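Local coordinates for protein trigger factor (Thermotoga maritima, PDB 2NSA) that probably acts as a ribosome-bound chaperone and peptidyl-prolyl isomerase that keeps newly made proteins open, with the C-terminal domain represented here carrying chaperone activity of its own, at residues E4-E7 against Q8-S12; N55-I58 against N59-K62; R94-V97 against I98-A102; K133-V136 against K137-D141. All blocks are in the same frame, centred on the assembly; numbering follows the deposited sequence.

Contact 1: residues E4-E7 against Q8-S12; sequences ETLE and QLKES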
ATOM      1  N   GLU A   4     -18.313   2.983   6.034  1.00 41.03           N
ATOM      2  CA  GLU A   4     -18.647   4.231   5.364  1.00 40.28           C
ATOM      3  C   GLU A   4     -17.724   5.350   5.838  1.00 38.18           C
ATOM      4  O   GLU A   4     -17.459   6.299   5.102  1.00 38.95           O
ATOM      5  CB  GLU A   4     -20.105   4.602   5.646  1.00 43.42           C
ATOM      6  CG  GLU A   4     -20.583   5.869   4.950  1.00 47.79           C
ATOM      7  CD  GLU A   4     -22.054   6.151   5.198  1.00 50.42           C
ATOM      8  OE1 GLU A   4     -22.900   5.342   4.757  1.00 51.89           O
ATOM      9  OE2 GLU A   4     -22.366   7.179   5.837  1.00 52.03           O
ATOM     10  N   THR A   5     -17.232   5.234   7.069  1.00 34.88           N
ATOM     11  CA  THR A   5     -16.346   6.246   7.631  1.00 32.29           C
ATOM     12  C   THR A   5     -15.085   5.635   8.221  1.00 29.02           C
ATOM     13  O   THR A   5     -15.063   4.461   8.589  1.00 28.04           O
ATOM     14  CB  THR A   5     -17.042   7.040   8.747  1.00 33.40           C
ATOM     15  OG1 THR A   5     -17.262   6.183   9.874  1.00 32.17           O
ATOM     16  CG2 THR A   5     -18.375   7.583   8.260  1.00 32.89           C
ATOM     17  N   LEU A   6     -14.037   6.447   8.315  1.00 28.07           N
ATOM     18  CA  LEU A   6     -12.768   5.997   8.868  1.00 27.46           C
ATOM     19  C   LEU A   6     -12.970   5.584  10.321  1.00 27.27           C
ATOM     20  O   LEU A   6     -12.357   4.632  10.799  1.00 27.07           O
ATOM     21  CB  LEU A   6     -11.731   7.121   8.792  1.00 27.41           C
ATOM     22  CG  LEU A   6     -10.324   6.793   9.301  1.00 25.33           C
ATOM     23  CD1 LEU A   6      -9.733   5.654   8.478  1.00 25.64           C
ATOM     24  CD2 LEU A   6      -9.446   8.031   9.209  1.00 25.97           C
ATOM     25  N   GLU A   7     -13.840   6.308  11.018  1.00 28.79           N
ATOM     26  CA  GLU A   7     -14.121   6.009  12.417  1.00 29.56           C
ATOM     27  C   GLU A   7     -14.713   4.615  12.597  1.00 29.32           C
ATOM     28  O   GLU A   7     -14.381   3.913  13.551  1.00 29.86           O
ATOM     29  CB  GLU A   7     -15.071   7.054  13.004  1.00 33.48           C
ATOM     30  CG  GLU A   7     -14.368   8.279  13.558  1.00 37.50           C
ATOM     31  CD  GLU A   7     -13.338   7.920  14.616  1.00 41.79           C
ATOM     32  OE1 GLU A   7     -13.618   7.021  15.443  1.00 43.83           O
ATOM     33  OE2 GLU A   7     -12.252   8.540  14.628  1.00 44.00           O
ATOM     34  N   GLN A   8     -15.597   4.216  11.688  1.00 28.23           N
ATOM     35  CA  GLN A   8     -16.207   2.895  11.769  1.00 29.21           C
ATOM     36  C   GLN A   8     -15.146   1.833  11.529  1.00 28.24           C
ATOM     37  O   GLN A   8     -15.153   0.779  12.158  1.00 27.29           O
ATOM     38  CB  GLN A   8     -17.314   2.747  10.726  1.00 31.38           C
ATOM     39  CG  GLN A   8     -18.489   3.684  10.924  1.00 35.94           C
ATOM     40  CD  GLN A   8     -19.529   3.540   9.829  1.00 38.62           C
ATOM     41  OE1 GLN A   8     -19.230   3.717   8.648  1.00 41.45           O
ATOM     42  NE2 GLN A   8     -20.759   3.220  10.217  1.00 40.75           N
ATOM     43  N   LEU A   9     -14.228   2.125  10.614  1.00 28.59           N
ATOM     44  CA  LEU A   9     -13.156   1.196  10.285  1.00 28.41           C
ATOM     45  C   LEU A   9     -12.260   0.991  11.503  1.00 27.75           C
ATOM     46  O   LEU A   9     -11.988  -0.140  11.897  1.00 28.24           O
ATOM     47  CB  LEU A   9     -12.340   1.742   9.105  1.00 27.56           C
ATOM     48  CG  LEU A   9     -11.316   0.818   8.434  1.00 29.99           C
ATOM     49  CD1 LEU A   9     -10.943   1.370   7.062  1.00 30.28           C
ATOM     50  CD2 LEU A   9     -10.092   0.672   9.306  1.00 31.24           C
ATOM     51  N   LYS A  10     -11.816   2.091  12.101  1.00 28.81           N
ATOM     52  CA  LYS A  10     -10.949   2.036  13.276  1.00 30.49           C
ATOM     53  C   LYS A  10     -11.602   1.283  14.434  1.00 31.68           C
ATOM     54  O   LYS A  10     -10.927   0.584  15.195  1.00 30.69           O
ATOM     55  CB  LYS A  10     -10.587   3.456  13.718  1.00 32.37           C
ATOM     56  CG  LYS A  10      -9.731   4.208  12.713  1.00 35.39           C
ATOM     57  CD  LYS A  10      -9.711   5.705  12.983  1.00 37.23           C
ATOM     58  CE  LYS A  10      -9.031   6.040  14.295  1.00 39.73           C
ATOM     59  NZ  LYS A  10      -9.026   7.509  14.534  1.00 40.12           N
ATOM     60  N   GLU A  11     -12.916   1.427  14.567  1.00 31.91           N
ATOM     61  CA  GLU A  11     -13.637   0.749  15.638  1.00 34.10           C
ATOM     62  C   GLU A  11     -13.599  -0.766  15.443  1.00 34.63           C
ATOM     63  O   GLU A  11     -13.578  -1.521  16.415  1.00 35.21           O
ATOM     64  CB  GLU A  11     -15.091   1.235  15.692  1.00 35.22           C
ATOM     65  CG  GLU A  11     -15.960   0.500  16.708  1.00 37.86           C
ATOM     66  CD  GLU A  11     -17.344   1.111  16.850  1.00 40.35           C
ATOM     67  OE1 GLU A  11     -18.022   1.309  15.816  1.00 40.12           O
ATOM     68  OE2 GLU A  11     -17.757   1.388  17.998  1.00 40.67           O
ATOM     69  N   SER A  12     -13.578  -1.207  14.186  1.00 34.58           N
ATOM     70  CA  SER A  12     -13.551  -2.636  13.877  1.00 35.53           C
ATOM     71  C   SER A  12     -12.180  -3.245  14.140  1.00 36.50           C
ATOM     72  O   SER A  12     -12.031  -4.468  14.189  1.00 36.86           O
ATOM     73  CB  SER A  12     -13.928  -2.876  12.409  1.00 34.93           C
ATOM     74  OG  SER A  12     -12.891  -2.460  11.535  1.00 34.61           O
TER
HETATM   75  O   HOH W   1     -10.403   9.365  12.820  1.00 51.72           O
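The side-chain amide of Q8 turns back to the residues leading into the helix and presents OE1 to two backbone N-H groups. E4 N lies 2.9 Å and T5 N 3.0 Å from Q8 OE1, the two donors tilted from the carbonyl plane by 24° and 17°, and this double grip limits how far the amide can rotate. A second flat group, the carboxylate of E7, meets K10 at one oxygen: E7 OE2 and K10 NZ form a weak salt bridge at 3.4 Å, and a water that donates to E7 OE2 and accepts from K10 NZ bridges the pair. T5 is the N-cap of helix 6-12 and makes a capping box with Q8. With chi1 at 68°, T5 OG1 lies where it accepts from Q8 N at 3.2 Å, while Q8 OE1 answers at T5 N, an exchange for which a short hydroxyl at the cap and a long side-chain carbonyl three residues on are well suited. A valine in place of T5 would remove that hydroxyl, and Q8 N would probably be left with little more than its weak bond to T5 O. One turn on, the methylene chain of K10 passes L6, with K10 CD 3.9 Å from L6 CG. Leucine also suits position 9, where its buried side chain meets L33 and K36 of helix 25-36.

Contact 2: residues N55-I58 against N59-K62; sequences NEAI and NRLK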
ATOM      1  N   ASN A  55      -4.658  -4.624 -18.611  1.00 19.47           N
ATOM      2  CA  ASN A  55      -3.765  -5.097 -19.674  1.00 20.87           C
ATOM      3  C   ASN A  55      -2.307  -4.839 -19.351  1.00 22.55           C
ATOM      4  O   ASN A  55      -1.451  -5.695 -19.575  1.00 22.52           O
ATOM      5  CB  ASN A  55      -4.049  -4.419 -21.011  1.00 23.97           C
ATOM      6  CG  ASN A  55      -5.425  -4.702 -21.523  1.00 25.61           C
ATOM      7  OD1 ASN A  55      -5.954  -5.799 -21.344  1.00 29.99           O
ATOM      8  ND2 ASN A  55      -6.016  -3.717 -22.188  1.00 28.77           N
ATOM      9  N   GLU A  56      -2.020  -3.649 -18.841  1.00 22.27           N
ATOM     10  CA  GLU A  56      -0.652  -3.289 -18.514  1.00 23.08           C
ATOM     11  C   GLU A  56      -0.080  -4.158 -17.403  1.00 21.44           C
ATOM     12  O   GLU A  56       1.103  -4.509 -17.432  1.00 22.73           O
ATOM     13  CB  GLU A  56      -0.596  -1.800 -18.171  1.00 25.11           C
ATOM     14  CG  GLU A  56      -1.156  -0.957 -19.315  1.00 30.04           C
ATOM     15  CD  GLU A  56      -1.180   0.532 -19.024  1.00 31.49           C
ATOM     16  OE1 GLU A  56      -1.619   0.920 -17.923  1.00 32.57           O
ATOM     17  OE2 GLU A  56      -0.774   1.313 -19.912  1.00 35.46           O
ATOM     18  N   ALA A  57      -0.924  -4.530 -16.441  1.00 19.72           N
ATOM     19  CA  ALA A  57      -0.502  -5.385 -15.332  1.00 18.37           C
ATOM     20  C   ALA A  57      -0.188  -6.776 -15.873  1.00 18.75           C
ATOM     21  O   ALA A  57       0.790  -7.410 -15.469  1.00 20.37           O
ATOM     22  CB  ALA A  57      -1.602  -5.474 -14.284  1.00 19.75           C
ATOM     23  N   ILE A  58      -1.029  -7.240 -16.793  1.00 18.98           N
ATOM     24  CA  ILE A  58      -0.839  -8.551 -17.397  1.00 19.34           C
ATOM     25  C   ILE A  58       0.410  -8.549 -18.275  1.00 20.96           C
ATOM     26  O   ILE A  58       1.175  -9.512 -18.269  1.00 21.57           O
ATOM     27  CB  ILE A  58      -2.074  -8.961 -18.217  1.00 18.33           C
ATOM     28  CG1 ILE A  58      -3.200  -9.366 -17.262  1.00 20.10           C
ATOM     29  CG2 ILE A  58      -1.724 -10.105 -19.169  1.00 17.33           C
ATOM     30  CD1 ILE A  58      -4.537  -9.636 -17.938  1.00 20.69           C
ATOM     31  N   ASN A  59       0.625  -7.471 -19.020  1.00 21.41           N
ATOM     32  CA  ASN A  59       1.809  -7.401 -19.868  1.00 23.74           C
ATOM     33  C   ASN A  59       3.061  -7.437 -19.011  1.00 25.54           C
ATOM     34  O   ASN A  59       4.079  -8.006 -19.410  1.00 26.11           O
ATOM     35  CB  ASN A  59       1.803  -6.138 -20.729  1.00 25.51           C
ATOM     36  CG  ASN A  59       0.884  -6.258 -21.921  1.00 30.15           C
ATOM     37  OD1 ASN A  59       0.800  -7.315 -22.544  1.00 33.95           O
ATOM     38  ND2 ASN A  59       0.198  -5.174 -22.256  1.00 32.71           N
ATOM     39  N   ARG A  60       2.984  -6.837 -17.826  1.00 24.70           N
ATOM     40  CA  ARG A  60       4.124  -6.825 -16.915  1.00 26.85           C
ATOM     41  C   ARG A  60       4.366  -8.238 -16.399  1.00 26.63           C
ATOM     42  O   ARG A  60       5.508  -8.687 -16.324  1.00 28.49           O
ATOM     43  CB  ARG A  60       3.864  -5.865 -15.744  1.00 29.55           C
ATOM     44  CG  ARG A  60       4.836  -6.025 -14.578  1.00 33.66           C
ATOM     45  CD  ARG A  60       4.699  -4.906 -13.549  1.00 38.41           C
ATOM     46  NE  ARG A  60       3.312  -4.482 -13.363  1.00 42.79           N
ATOM     47  CZ  ARG A  60       2.795  -3.376 -13.891  1.00 42.85           C
ATOM     48  NH1 ARG A  60       3.550  -2.578 -14.633  1.00 43.80           N
ATOM     49  NH2 ARG A  60       1.522  -3.068 -13.680  1.00 43.29           N
ATOM     50  N   LEU A  61       3.288  -8.938 -16.052  1.00 24.33           N
ATOM     51  CA  LEU A  61       3.394 -10.306 -15.557  1.00 25.52           C
ATOM     52  C   LEU A  61       4.002 -11.204 -16.628  1.00 27.24           C
ATOM     53  O   LEU A  61       4.755 -12.133 -16.319  1.00 27.55           O
ATOM     54  CB  LEU A  61       2.016 -10.841 -15.163  1.00 24.73           C
ATOM     55  CG  LEU A  61       1.366 -10.193 -13.937  1.00 23.27           C
ATOM     56  CD1 LEU A  61      -0.036 -10.732 -13.758  1.00 23.74           C
ATOM     57  CD2 LEU A  61       2.211 -10.479 -12.700  1.00 23.92           C
ATOM     58  N   LYS A  62       3.667 -10.921 -17.883  1.00 28.29           N
ATOM     59  CA  LYS A  62       4.186 -11.696 -19.006  1.00 30.93           C
ATOM     60  C   LYS A  62       5.670 -11.428 -19.218  1.00 33.09           C
ATOM     61  O   LYS A  62       6.404 -12.299 -19.688  1.00 34.47           O
ATOM     62  CB  LYS A  62       3.409 -11.373 -20.285  1.00 29.05           C
ATOM     63  CG  LYS A  62       2.008 -11.956 -20.309  1.00 29.07           C
ATOM     64  CD  LYS A  62       1.287 -11.626 -21.605  1.00 27.25           C
ATOM     65  CE  LYS A  62      -0.058 -12.332 -21.670  1.00 24.93           C
ATOM     66  NZ  LYS A  62      -0.864 -11.871 -22.825  1.00 27.36           N
TER
HETATM   67  O   HOH W   2       1.823  -6.728 -12.882  1.00 35.97           O
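K62 and I58 lie side by side and point the same way, K62 CE resting 3.7 Å from I58 CG2. Lysine suits this place because its extended methylenes can follow the apolar isoleucine while the amine is carried beyond it; the K62 side chain comes within about 4 Å of a bound sulfate, probably from the crystallisation liquor. R60, elsewhere on the helix, folds back over the preceding turn. Its chain bends at chi3 (37°), which brings the guanidinium above the backbone, where E56 O sits over one face, toward the rim, 3.9 Å from the plane; R60 NH2 comes 3.5 Å from A57 CA. The small side chain of A57 suits this approach, its CB being 4.0 Å from R60 NH2. A water then ties the two residues together, accepting from R60 NE at 2.7 Å and donating to A57 O at 2.9 Å. That carbonyl also takes the helical bond from L61 N, one of four successive i to i+4 bonds that set the spacing of these side chains. Farther out, N55 OD1 bonds R81 of helix 77-105. A57 and I58 meet L84 on that helix, and I58, L61 and K62 touch Y67 of helix 67-72.

Contact 3: residues R94-V97 against I98-A102; sequences RDRV and IEVLA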
ATOM      1  N   ARG A  94      -7.313   3.023  -2.435  1.00 12.45           N
ATOM      2  CA  ARG A  94      -6.421   2.997  -1.290  1.00 14.40           C
ATOM      3  C   ARG A  94      -5.395   4.121  -1.360  1.00 14.05           C
ATOM      4  O   ARG A  94      -5.164   4.830  -0.372  1.00 13.32           O
ATOM      5  CB  ARG A  94      -5.700   1.647  -1.213  1.00 16.83           C
ATOM      6  CG  ARG A  94      -5.063   1.372   0.137  1.00 22.13           C
ATOM      7  CD  ARG A  94      -4.411  -0.006   0.209  1.00 22.18           C
ATOM      8  NE  ARG A  94      -5.335  -1.097  -0.085  1.00 23.96           N
ATOM      9  CZ  ARG A  94      -5.409  -1.719  -1.258  1.00 22.54           C
ATOM     10  NH1 ARG A  94      -4.612  -1.355  -2.251  1.00 21.59           N
ATOM     11  NH2 ARG A  94      -6.266  -2.721  -1.434  1.00 24.00           N
ATOM     12  N   ASP A  95      -4.768   4.291  -2.519  1.00 11.91           N
ATOM     13  CA  ASP A  95      -3.773   5.344  -2.639  1.00 11.68           C
ATOM     14  C   ASP A  95      -4.384   6.734  -2.464  1.00 12.02           C
ATOM     15  O   ASP A  95      -3.757   7.615  -1.881  1.00 13.64           O
ATOM     16  CB  ASP A  95      -3.012   5.226  -3.963  1.00 13.36           C
ATOM     17  CG  ASP A  95      -2.100   4.007  -3.994  1.00 15.30           C
ATOM     18  OD1 ASP A  95      -1.869   3.411  -2.921  1.00 16.39           O
ATOM     19  OD2 ASP A  95      -1.607   3.648  -5.089  1.00 15.83           O
ATOM     20  N   ARG A  96      -5.605   6.937  -2.953  1.00 10.84           N
ATOM     21  CA  ARG A  96      -6.257   8.230  -2.779  1.00 11.21           C
ATOM     22  C   ARG A  96      -6.514   8.475  -1.284  1.00 13.06           C
ATOM     23  O   ARG A  96      -6.242   9.570  -0.767  1.00 13.20           O
ATOM     24  CB  ARG A  96      -7.582   8.271  -3.544  1.00 12.02           C
ATOM     25  CG  ARG A  96      -8.445   9.494  -3.222  1.00 15.86           C
ATOM     26  CD  ARG A  96      -7.779  10.802  -3.604  1.00 20.37           C
ATOM     27  NE  ARG A  96      -8.709  11.914  -3.388  1.00 23.05           N
ATOM     28  CZ  ARG A  96      -8.364  13.197  -3.337  1.00 28.17           C
ATOM     29  NH1 ARG A  96      -7.096  13.558  -3.488  1.00 31.75           N
ATOM     30  NH2 ARG A  96      -9.292  14.120  -3.125  1.00 29.15           N
ATOM     31  N   VAL A  97      -7.032   7.464  -0.588  1.00 12.45           N
ATOM     32  CA  VAL A  97      -7.315   7.595   0.847  1.00 13.53           C
ATOM     33  C   VAL A  97      -6.043   7.916   1.633  1.00 13.94           C
ATOM     34  O   VAL A  97      -6.042   8.789   2.511  1.00 13.63           O
ATOM     35  CB  VAL A  97      -7.942   6.299   1.428  1.00 16.25           C
ATOM     36  CG1 VAL A  97      -8.140   6.443   2.940  1.00 22.77           C
ATOM     37  CG2 VAL A  97      -9.267   6.026   0.754  1.00 21.36           C
ATOM     38  N   ILE A  98      -4.959   7.220   1.310  1.00 11.51           N
ATOM     39  CA  ILE A  98      -3.688   7.430   2.001  1.00 12.80           C
ATOM     40  C   ILE A  98      -3.154   8.832   1.749  1.00 12.98           C
ATOM     41  O   ILE A  98      -2.706   9.523   2.681  1.00 12.46           O
ATOM     42  CB  ILE A  98      -2.647   6.366   1.567  1.00 13.63           C
ATOM     43  CG1 ILE A  98      -3.069   5.005   2.125  1.00 16.73           C
ATOM     44  CG2 ILE A  98      -1.254   6.736   2.070  1.00 15.88           C
ATOM     45  CD1 ILE A  98      -2.423   3.820   1.455  1.00 19.59           C
ATOM     46  N   GLU A  99      -3.221   9.261   0.495  1.00 11.63           N
ATOM     47  CA  GLU A  99      -2.735  10.593   0.134  1.00 13.24           C
ATOM     48  C   GLU A  99      -3.542  11.674   0.856  1.00 14.79           C
ATOM     49  O   GLU A  99      -2.971  12.625   1.406  1.00 14.28           O
ATOM     50  CB  GLU A  99      -2.805  10.789  -1.386  1.00 16.13           C
ATOM     51  CG  GLU A  99      -2.019  11.995  -1.861  1.00 21.04           C
ATOM     52  CD  GLU A  99      -1.760  11.971  -3.359  1.00 20.97           C
ATOM     53  OE1 GLU A  99      -0.869  11.210  -3.814  1.00 20.60           O
ATOM     54  OE2 GLU A  99      -2.454  12.711  -4.077  1.00 20.14           O
ATOM     55  N   VAL A 100      -4.862  11.513   0.879  1.00 13.53           N
ATOM     56  CA  VAL A 100      -5.724  12.479   1.552  1.00 15.03           C
ATOM     57  C   VAL A 100      -5.469  12.489   3.054  1.00 14.51           C
ATOM     58  O   VAL A 100      -5.438  13.558   3.663  1.00 16.25           O
ATOM     59  CB  VAL A 100      -7.217  12.194   1.295  1.00 14.94           C
ATOM     60  CG1 VAL A 100      -8.086  13.078   2.195  1.00 17.40           C
ATOM     61  CG2 VAL A 100      -7.549  12.490  -0.162  1.00 16.78           C
ATOM     62  N   LEU A 101      -5.298  11.319   3.661  1.00 11.63           N
ATOM     63  CA  LEU A 101      -5.043  11.298   5.100  1.00 13.93           C
ATOM     64  C   LEU A 101      -3.706  11.966   5.401  1.00 14.20           C
ATOM     65  O   LEU A 101      -3.566  12.648   6.420  1.00 15.76           O
ATOM     66  CB  LEU A 101      -5.059   9.865   5.650  1.00 14.57           C
ATOM     67  CG  LEU A 101      -6.465   9.248   5.673  1.00 17.68           C
ATOM     68  CD1 LEU A 101      -6.392   7.762   5.991  1.00 19.83           C
ATOM     69  CD2 LEU A 101      -7.319   9.980   6.708  1.00 21.02           C
ATOM     70  N   ALA A 102      -2.724  11.800   4.521  1.00 12.89           N
ATOM     71  CA  ALA A 102      -1.430  12.430   4.763  1.00 14.44           C
ATOM     72  C   ALA A 102      -1.615  13.941   4.748  1.00 15.36           C
ATOM     73  O   ALA A 102      -1.059  14.649   5.588  1.00 16.65           O
ATOM     74  CB  ALA A 102      -0.411  12.009   3.709  1.00 14.70           C
TER
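The side chain of I98 runs back along the carbonyl of R94. I98 CB is 3.5 Å from R94 O; CG1 comes closer, 3.3 Å from the same R94 O; and CD1 passes the oxygen to reach R94 CG at 3.8 Å. This course follows from chi1 at -70°, which sets CG1 beside the backbone N, on the side of the preceding turn. Isoleucine and arginine thus lie alongside each other, pointing the same way, while the polar end of R94 goes elsewhere: NE to L34 O and NH1 to a salt bridge with D91. An alanine in place of I98 would strip off the branch beyond CB, and the methylenes of R94 would probably lose their apolar neighbour, with a gap opened beside W148. The contact belongs to the C-terminal half of helix 77-105, the long helix that packs against helix 140-160 through I98, L101 and A102. On a neighbouring stripe V97 and L101 repeat the pattern, V97 CG1 meeting L101 CD1 at 3.8 Å, both buried, and V97 also touches L37, I40 and V41. At the exposed side R96 bends at chi2 (63°) and lays its guanidinium over V100, whose CG2 stands 3.3 Å from the plane beneath its centre. Arginine suits this exposed place because its flat guanidinium can lie on a methyl while the long chain spans the turn.

Contact 4: residues K133-V136 against K137-D141; sequences KSLV and KARQD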
ATOM      1  N   LYS A 133      21.951   6.081  -1.930  1.00 21.90           N
ATOM      2  CA  LYS A 133      21.537   7.475  -1.821  1.00 23.88           C
ATOM      3  C   LYS A 133      21.748   8.247  -3.123  1.00 24.38           C
ATOM      4  O   LYS A 133      20.988   9.166  -3.434  1.00 24.56           O
ATOM      5  CB  LYS A 133      22.271   8.160  -0.666  1.00 24.37           C
ATOM      6  CG  LYS A 133      21.737   7.743   0.698  1.00 29.05           C
ATOM      7  CD  LYS A 133      22.445   8.450   1.837  1.00 31.96           C
ATOM      8  CE  LYS A 133      23.880   7.982   1.966  1.00 34.71           C
ATOM      9  NZ  LYS A 133      24.552   8.628   3.124  1.00 36.94           N
ATOM     10  N   SER A 134      22.771   7.869  -3.884  1.00 25.40           N
ATOM     11  CA  SER A 134      23.055   8.529  -5.156  1.00 25.72           C
ATOM     12  C   SER A 134      22.018   8.143  -6.205  1.00 24.86           C
ATOM     13  O   SER A 134      21.606   8.974  -7.016  1.00 25.02           O
ATOM     14  CB  SER A 134      24.451   8.151  -5.659  1.00 27.51           C
ATOM     15  OG  SER A 134      25.449   8.662  -4.800  1.00 31.69           O
ATOM     16  N   LEU A 135      21.608   6.879  -6.192  1.00 23.04           N
ATOM     17  CA  LEU A 135      20.607   6.396  -7.139  1.00 23.40           C
ATOM     18  C   LEU A 135      19.290   7.125  -6.914  1.00 22.66           C
ATOM     19  O   LEU A 135      18.617   7.536  -7.862  1.00 22.04           O
ATOM     20  CB  LEU A 135      20.396   4.885  -6.978  1.00 26.03           C
ATOM     21  CG  LEU A 135      21.205   3.948  -7.882  1.00 29.40           C
ATOM     22  CD1 LEU A 135      22.675   4.333  -7.863  1.00 33.98           C
ATOM     23  CD2 LEU A 135      21.014   2.510  -7.422  1.00 32.36           C
ATOM     24  N   VAL A 136      18.926   7.291  -5.650  1.00 22.69           N
ATOM     25  CA  VAL A 136      17.687   7.975  -5.317  1.00 21.67           C
ATOM     26  C   VAL A 136      17.753   9.439  -5.735  1.00 23.78           C
ATOM     27  O   VAL A 136      16.772  10.003  -6.222  1.00 23.36           O
ATOM     28  CB  VAL A 136      17.405   7.876  -3.806  1.00 23.35           C
ATOM     29  CG1 VAL A 136      16.153   8.665  -3.450  1.00 22.80           C
ATOM     30  CG2 VAL A 136      17.244   6.412  -3.423  1.00 23.00           C
ATOM     31  N   LYS A 137      18.920  10.045  -5.552  1.00 23.60           N
ATOM     32  CA  LYS A 137      19.116  11.441  -5.910  1.00 26.23           C
ATOM     33  C   LYS A 137      19.133  11.630  -7.428  1.00 25.55           C
ATOM     34  O   LYS A 137      18.788  12.697  -7.932  1.00 27.92           O
ATOM     35  CB  LYS A 137      20.434  11.944  -5.313  1.00 26.91           C
ATOM     36  CG  LYS A 137      20.750  13.396  -5.616  1.00 33.06           C
ATOM     37  CD  LYS A 137      22.133  13.760  -5.099  1.00 36.09           C
ATOM     38  CE  LYS A 137      22.517  15.181  -5.475  1.00 40.42           C
ATOM     39  NZ  LYS A 137      21.625  16.191  -4.841  1.00 40.80           N
ATOM     40  N   ALA A 138      19.515  10.586  -8.153  1.00 24.79           N
ATOM     41  CA  ALA A 138      19.610  10.657  -9.607  1.00 25.31           C
ATOM     42  C   ALA A 138      18.370  10.220 -10.379  1.00 24.92           C
ATOM     43  O   ALA A 138      18.139  10.686 -11.491  1.00 25.89           O
ATOM     44  CB  ALA A 138      20.801   9.844 -10.074  1.00 25.05           C
ATOM     45  N   ARG A 139      17.578   9.329  -9.792  1.00 24.19           N
ATOM     46  CA  ARG A 139      16.386   8.814 -10.460  1.00 22.91           C
ATOM     47  C   ARG A 139      15.074   9.286  -9.838  1.00 21.92           C
ATOM     48  O   ARG A 139      14.702   8.853  -8.743  1.00 21.68           O
ATOM     49  CB  ARG A 139      16.422   7.287 -10.463  1.00 23.89           C
ATOM     50  CG  ARG A 139      17.708   6.706 -11.014  1.00 29.81           C
ATOM     51  CD  ARG A 139      17.652   5.198 -11.063  1.00 34.13           C
ATOM     52  NE  ARG A 139      18.887   4.630 -11.596  1.00 39.87           N
ATOM     53  CZ  ARG A 139      19.031   3.361 -11.970  1.00 41.92           C
ATOM     54  NH1 ARG A 139      18.013   2.516 -11.872  1.00 43.24           N
ATOM     55  NH2 ARG A 139      20.195   2.936 -12.443  1.00 43.58           N
ATOM     56  N   GLN A 140      14.366  10.158 -10.551  1.00 21.30           N
ATOM     57  CA  GLN A 140      13.098  10.691 -10.056  1.00 21.95           C
ATOM     58  C   GLN A 140      12.059   9.603  -9.809  1.00 21.91           C
ATOM     59  O   GLN A 140      11.314   9.662  -8.822  1.00 21.56           O
ATOM     60  CB  GLN A 140      12.520  11.722 -11.035  1.00 22.28           C
ATOM     61  CG  GLN A 140      11.371  12.531 -10.436  1.00 23.95           C
ATOM     62  CD  GLN A 140      10.720  13.478 -11.430  1.00 25.83           C
ATOM     63  OE1 GLN A 140      11.392  14.069 -12.278  1.00 25.14           O
ATOM     64  NE2 GLN A 140       9.405  13.639 -11.316  1.00 24.47           N
ATOM     65  N   ASP A 141      11.993   8.614 -10.696  1.00 21.94           N
ATOM     66  CA  ASP A 141      11.014   7.545 -10.528  1.00 21.37           C
ATOM     67  C   ASP A 141      11.246   6.818  -9.204  1.00 21.78           C
ATOM     68  O   ASP A 141      10.321   6.647  -8.409  1.00 19.07           O
ATOM     69  CB  ASP A 141      11.058   6.578 -11.723  1.00 24.98           C
ATOM     70  CG  ASP A 141      12.411   5.904 -11.899  1.00 27.25           C
ATOM     71  OD1 ASP A 141      13.445   6.513 -11.571  1.00 27.96           O
ATOM     72  OD2 ASP A 141      12.429   4.761 -12.391  1.00 30.86           O
TER
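The C-terminal end of helix 129-138 and the break before helix 140-160 meet here, with R139 both the first residue to leave helical backbone angles and the N-cap of the next helix. At the closing turn L135 O accepts from R139 N at 2.8 Å, and more weakly from A138 N at 3.2 Å, while A138 N also bonds S134 O at 2.9 Å. One N-H is thus shared between two carbonyls, as often happens where a helix tightens before it ends. With CG of R139 anti to its own carbonyl carbon, CB and CG both lie 3.4 Å from L135 O. The chain then extends, bringing R139 NE only to 4.4 Å from L135 CG, a loose approach. A leucine suits position 135, where the side chain also touches L142, and the buried V136 packs on L142 and L146 of helix 140-160 and on A118 of helix 111-125. K133 reaches helix 111-125 in a salt bridge with E119, and S134 OG bonds D130 O one turn earlier. V136 O accepts from R143 NH1, so a positive group serves a carbonyl near the helix's C-terminal end, where the helix dipole would probably make such a charge welcome.

How the contacts relate
All four contacts are local, each within a turn or two of chain, so none closes a long loop; they follow one another in series without nesting or crossing. Contact 1 starts the first helix, and contact 2 lies on helix 47-64 on the opposite side of the chain's centre, their centres about 34 Å apart. Contact 3 belongs to the long helix 77-105, which reaches both earlier regions: its N-terminal part packs on contact 2 in helix 47-64, and its later part meets contact 1 where L6 CD2 lies 3.8 Å from L101 CD2. Contact 4 comes last, at the break leading into helix 140-160, which returns to pack on contact 3.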